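Local coordinates for protein phosphotransferase system, HPr-related proteins (Thermoanaerobacter tengcongensis, PDB 3LFG) that probably serves as a general, non-sugar-specific component of the phosphoenolpyruvate-dependent sugar phosphotransferase system, which phosphorylates sugars as they are carried into the cell, at residues V4-K9 with L80-F85; I33-D38 with V61-E66. One frame throughout, in Å; residues are numbered along the deposited sequence.

Interaction 1: V4-K9 with L80-F85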
# COMPACT_ATOMS: atom_id res chain seq x y z
N VAL A 4 -9.22 1.09 4.11
CA VAL A 4 -9.62 2.02 3.07
C VAL A 4 -9.44 1.33 1.73
O VAL A 4 -8.59 0.46 1.59
CB VAL A 4 -8.75 3.30 3.06
CG1 VAL A 4 -8.88 4.05 4.39
CG2 VAL A 4 -7.29 2.98 2.73
N THR A 5 -10.24 1.73 0.75
CA THR A 5 -10.12 1.22 -0.61
C THR A 5 -9.64 2.38 -1.46
O THR A 5 -10.13 3.51 -1.32
CB THR A 5 -11.48 0.72 -1.13
OG1 THR A 5 -11.91 -0.39 -0.34
CG2 THR A 5 -11.37 0.29 -2.57
N ILE A 6 -8.67 2.12 -2.33
CA ILE A 6 -8.03 3.21 -3.05
C ILE A 6 -7.44 2.74 -4.36
O ILE A 6 -6.92 1.62 -4.44
CB ILE A 6 -6.93 3.89 -2.18
CG1 ILE A 6 -6.40 5.15 -2.86
CG2 ILE A 6 -5.81 2.90 -1.84
CD1 ILE A 6 -5.51 5.99 -1.96
N GLU A 7 -7.57 3.59 -5.38
CA GLU A 7 -7.00 3.32 -6.69
C GLU A 7 -5.53 3.72 -6.71
O GLU A 7 -5.16 4.79 -6.23
CB GLU A 7 -7.77 4.11 -7.76
CG GLU A 7 -7.32 3.81 -9.17
CD GLU A 7 -8.10 4.58 -10.23
OE1 GLU A 7 -9.19 5.12 -9.92
OE2 GLU A 7 -7.62 4.65 -11.37
N ILE A 8 -4.69 2.84 -7.25
CA ILE A 8 -3.28 3.14 -7.47
C ILE A 8 -3.15 3.78 -8.84
O ILE A 8 -3.41 3.14 -9.85
CB ILE A 8 -2.42 1.85 -7.36
CG1 ILE A 8 -2.74 1.11 -6.05
CG2 ILE A 8 -0.96 2.19 -7.47
CD1 ILE A 8 -2.53 1.93 -4.80
N LYS A 9 -2.76 5.05 -8.88
CA LYS A 9 -2.90 5.83 -10.12
C LYS A 9 -1.60 6.17 -10.83
O LYS A 9 -1.62 6.76 -11.92
CB LYS A 9 -3.68 7.12 -9.84
CG LYS A 9 -5.08 6.90 -9.34
CD LYS A 9 -5.81 8.24 -9.21
CE LYS A 9 -7.20 8.07 -8.63
NZ LYS A 9 -7.99 9.34 -8.73
N LEU A 80 0.80 8.88 0.50
CA LEU A 80 1.85 8.55 -0.45
C LEU A 80 1.24 8.22 -1.81
O LEU A 80 1.69 8.72 -2.85
CB LEU A 80 2.66 7.36 0.10
CG LEU A 80 3.78 6.92 -0.83
CD1 LEU A 80 4.81 8.04 -0.99
CD2 LEU A 80 4.43 5.63 -0.31
N ILE A 81 0.19 7.40 -1.80
CA ILE A 81 -0.50 6.97 -3.02
C ILE A 81 -1.16 8.16 -3.73
O ILE A 81 -1.11 8.28 -4.97
CB ILE A 81 -1.55 5.89 -2.67
CG1 ILE A 81 -0.86 4.57 -2.32
CG2 ILE A 81 -2.54 5.68 -3.82
CD1 ILE A 81 -1.77 3.57 -1.61
N GLU A 82 -1.76 9.06 -2.95
CA GLU A 82 -2.44 10.21 -3.53
C GLU A 82 -1.47 11.24 -4.11
O GLU A 82 -1.88 12.09 -4.91
CB GLU A 82 -3.41 10.82 -2.51
CG GLU A 82 -4.60 9.90 -2.30
CD GLU A 82 -5.66 10.49 -1.40
OE1 GLU A 82 -5.35 11.46 -0.69
OE2 GLU A 82 -6.80 9.97 -1.42
N SER A 83 -0.21 11.18 -3.71
CA SER A 83 0.83 12.00 -4.32
C SER A 83 1.44 11.30 -5.54
O SER A 83 2.41 11.79 -6.14
CB SER A 83 1.94 12.30 -3.31
OG SER A 83 2.83 11.20 -3.20
N LYS A 84 0.88 10.14 -5.90
CA LYS A 84 1.43 9.31 -6.98
C LYS A 84 2.92 9.03 -6.77
O LYS A 84 3.70 9.01 -7.71
CB LYS A 84 1.14 9.90 -8.37
CG LYS A 84 -0.34 9.89 -8.68
CD LYS A 84 -0.63 10.45 -10.06
CE LYS A 84 -2.12 10.73 -10.21
NZ LYS A 84 -2.40 11.39 -11.51
N PHE A 85 3.29 8.83 -5.51
CA PHE A 85 4.66 8.54 -5.14
C PHE A 85 5.63 9.63 -5.59
O PHE A 85 6.80 9.37 -5.88
CB PHE A 85 5.07 7.15 -5.65
CG PHE A 85 4.20 6.03 -5.10
CD1 PHE A 85 4.53 5.41 -3.91
CD2 PHE A 85 3.04 5.64 -5.77
CE1 PHE A 85 3.74 4.39 -3.39
CE2 PHE A 85 2.22 4.63 -5.25
CZ PHE A 85 2.58 3.99 -4.06
O HOH W 1 -0.87 6.18 -6.94

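Interaction 2: I33-D38 with V61-E66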
# COMPACT_ATOMS: atom_id res chain seq x y z
N ILE A 33 0.00 -4.49 8.63
CA ILE A 33 -0.63 -3.82 7.49
C ILE A 33 -0.77 -4.79 6.33
O ILE A 33 0.17 -5.54 6.02
CB ILE A 33 0.20 -2.61 7.05
CG1 ILE A 33 0.50 -1.71 8.26
CG2 ILE A 33 -0.55 -1.77 6.01
CD1 ILE A 33 1.45 -0.55 7.94
N TRP A 34 -1.93 -4.77 5.68
CA TRP A 34 -2.20 -5.67 4.56
C TRP A 34 -2.68 -4.90 3.34
O TRP A 34 -3.29 -3.83 3.46
CB TRP A 34 -3.27 -6.70 4.91
CG TRP A 34 -2.95 -7.62 6.05
CD1 TRP A 34 -2.35 -8.85 5.97
CD2 TRP A 34 -3.24 -7.40 7.43
NE1 TRP A 34 -2.24 -9.39 7.23
CE2 TRP A 34 -2.78 -8.52 8.14
CE3 TRP A 34 -3.84 -6.35 8.14
CZ2 TRP A 34 -2.89 -8.63 9.53
CZ3 TRP A 34 -3.96 -6.46 9.52
CH2 TRP A 34 -3.49 -7.59 10.20
N VAL A 35 -2.40 -5.46 2.17
CA VAL A 35 -2.95 -4.99 0.92
C VAL A 35 -3.70 -6.14 0.30
O VAL A 35 -3.19 -7.27 0.28
CB VAL A 35 -1.85 -4.56 -0.08
CG1 VAL A 35 -2.48 -3.92 -1.32
CG2 VAL A 35 -0.88 -3.60 0.57
N GLU A 36 -4.89 -5.88 -0.21
CA GLU A 36 -5.71 -6.93 -0.81
C GLU A 36 -6.19 -6.54 -2.19
O GLU A 36 -6.59 -5.39 -2.41
CB GLU A 36 -6.91 -7.26 0.09
CG GLU A 36 -7.78 -8.38 -0.44
CD GLU A 36 -8.93 -8.72 0.49
OE1 GLU A 36 -8.82 -8.47 1.71
OE2 GLU A 36 -9.95 -9.25 -0.01
N LYS A 37 -6.15 -7.49 -3.11
CA LYS A 37 -6.71 -7.34 -4.43
C LYS A 37 -7.18 -8.71 -4.92
O LYS A 37 -6.46 -9.70 -4.76
CB LYS A 37 -5.68 -6.78 -5.41
CG LYS A 37 -6.30 -6.24 -6.69
CD LYS A 37 -5.26 -5.91 -7.74
CE LYS A 37 -4.54 -7.17 -8.19
NZ LYS A 37 -4.17 -7.11 -9.62
N ASP A 38 -8.37 -8.75 -5.50
CA ASP A 38 -8.90 -9.97 -6.11
C ASP A 38 -8.78 -11.21 -5.23
O ASP A 38 -8.25 -12.24 -5.66
CB ASP A 38 -8.22 -10.24 -7.46
CG ASP A 38 -8.48 -9.14 -8.47
OD1 ASP A 38 -9.55 -8.49 -8.40
OD2 ASP A 38 -7.61 -8.93 -9.34
N VAL A 61 -7.13 -1.30 -4.69
CA VAL A 61 -6.77 -2.22 -3.61
C VAL A 61 -7.41 -1.81 -2.30
O VAL A 61 -7.81 -0.66 -2.12
CB VAL A 61 -5.24 -2.31 -3.39
CG1 VAL A 61 -4.54 -2.82 -4.64
CG2 VAL A 61 -4.67 -0.95 -2.95
N LYS A 62 -7.48 -2.77 -1.39
CA LYS A 62 -7.96 -2.49 -0.05
C LYS A 62 -6.76 -2.54 0.88
O LYS A 62 -6.07 -3.55 0.96
CB LYS A 62 -9.03 -3.51 0.36
CG LYS A 62 -9.51 -3.39 1.81
CD LYS A 62 -10.55 -4.46 2.13
CE LYS A 62 -10.72 -4.64 3.63
NZ LYS A 62 -11.35 -5.96 3.95
N LEU A 63 -6.52 -1.43 1.58
CA LEU A 63 -5.48 -1.36 2.59
C LEU A 63 -6.12 -1.53 3.94
O LEU A 63 -7.20 -1.00 4.19
CB LEU A 63 -4.79 -0.00 2.58
CG LEU A 63 -4.17 0.48 1.28
CD1 LEU A 63 -3.62 1.89 1.50
CD2 LEU A 63 -3.10 -0.50 0.85
N SER A 64 -5.45 -2.26 4.82
CA SER A 64 -5.97 -2.37 6.17
C SER A 64 -4.81 -2.43 7.15
O SER A 64 -3.73 -2.93 6.81
CB SER A 64 -6.87 -3.60 6.29
OG SER A 64 -6.15 -4.79 6.05
N ALA A 65 -5.02 -1.90 8.35
CA ALA A 65 -3.99 -1.89 9.38
C ALA A 65 -4.59 -2.20 10.74
O ALA A 65 -5.70 -1.77 11.06
CB ALA A 65 -3.28 -0.54 9.42
N GLU A 66 -3.85 -2.97 11.54
CA GLU A 66 -4.30 -3.34 12.87
C GLU A 66 -3.16 -3.14 13.85
O GLU A 66 -2.11 -3.79 13.74
CB GLU A 66 -4.77 -4.78 12.91
CG GLU A 66 -5.21 -5.23 14.30
CD GLU A 66 -5.58 -6.70 14.34
OE1 GLU A 66 -5.24 -7.43 13.39
OE2 GLU A 66 -6.21 -7.13 15.33

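Interaction 1: V4-K9 with L80-F85
The flat peptide group after E7 turns its carbonyl oxygen to I81, E7 O lying 3.7 Å from I81 CG2. A second flat group, the ring of F85, carries L80 O over one face, 4.3 Å above the plane and displaced from the ring centre; P18, L21 and F22 of helix 16-26 also touch this ring. I81, on the last turn of helix 70-82, points to the strand and carries most of the contact. Its CG2 meets I6 CD1 tip to tip at 3.5 Å, while its CD1 touches I8 CD1 at 3.7 Å, the two chains crossing at a slant. With CG1 of I6 opposite the backbone N (chi1 -172°), the long branch reaches out to the helix, and CD1 also brushes the aliphatic CG of E82. Isoleucine suits position 81 because its two branches reach different partners, CG2 toward I6 and CD1 toward I8. In the open-faced beta-sandwich of HPr, helices pack on one side of an antiparallel sheet; here the end of helix 70-82 lies against edge strand 2-7. The helix finishes in a Schellman motif, with K84 at positive phi (52°), K84 N bonded to I81 O, and F85 N bonded to L80 O at 3.1 Å. S83 OG also donates to L80 O, coming from the face opposite F85 N. A water links the two backbones, accepting from K9 N and donating to I81 O, each at 2.9 Å. Nearer the surface, K84 CE rests 4.0 Å from K9 CB, and the two long lysines keep their like-charged ends apart.

Interaction 2: I33-D38 with V61-E66
W34 lies across S64 and E66 of the neighbouring strand. Its CB sits 3.6 Å from S64 OG; with CG anti to the carbonyl carbon (chi1 -61°), the indole swings along strand 61-66, so that CE3 also passes S64 OG. Further out CZ3 meets E66 CB at 3.9 Å, in the ring plane at the edge, and CH2 ends 3.6 Å from E66 OE1, the carboxylate turned 43° from the ring. The small serine leaves room for this broad side chain, which also makes a cation-pi contact with K41. Replacing the indole with the methyl of an alanine is likely to uncover S64 and the aliphatic part of E66 and leave K41 without its aromatic partner. The two strands are the central pair of the antiparallel HPr sheet. W34 and S64 form one hydrogen-bonded pair, W34 N to S64 O being 2.8 Å and nearly straight (168°), and E36 and K62 form the next. E36 OE1 and K62 NZ, 4.2 Å apart, are too distant for a salt bridge, though their charges probably attract. On the other face V35 CG2 lies alongside L63 CD2 at 3.8 Å, and I33 CG1 faces A65 CB; these apolar residues suit a surface that helices 16-26 and 70-82 cover.

Both interactions belong to the same sheet: strand 2-7 of interaction 1 neighbours strand 60-66 of interaction 2, and V4 O with L63 N and I6 N with V61 O probably form hydrogen bonds between them. Their centres lie about 13 Å apart. Interaction 2 joins strand to strand by direct backbone bonds at the middle of the sheet, with a buried apolar face and a more polar, partly exposed one. Interaction 1 joins strand to helix by apolar side chains and a bridging water, and passes from the buried I8 and I81 to lysines nearer the surface. Helix 70-82 serves both, its end meeting 4-9 and its earlier turns covering I33, L63 and A65.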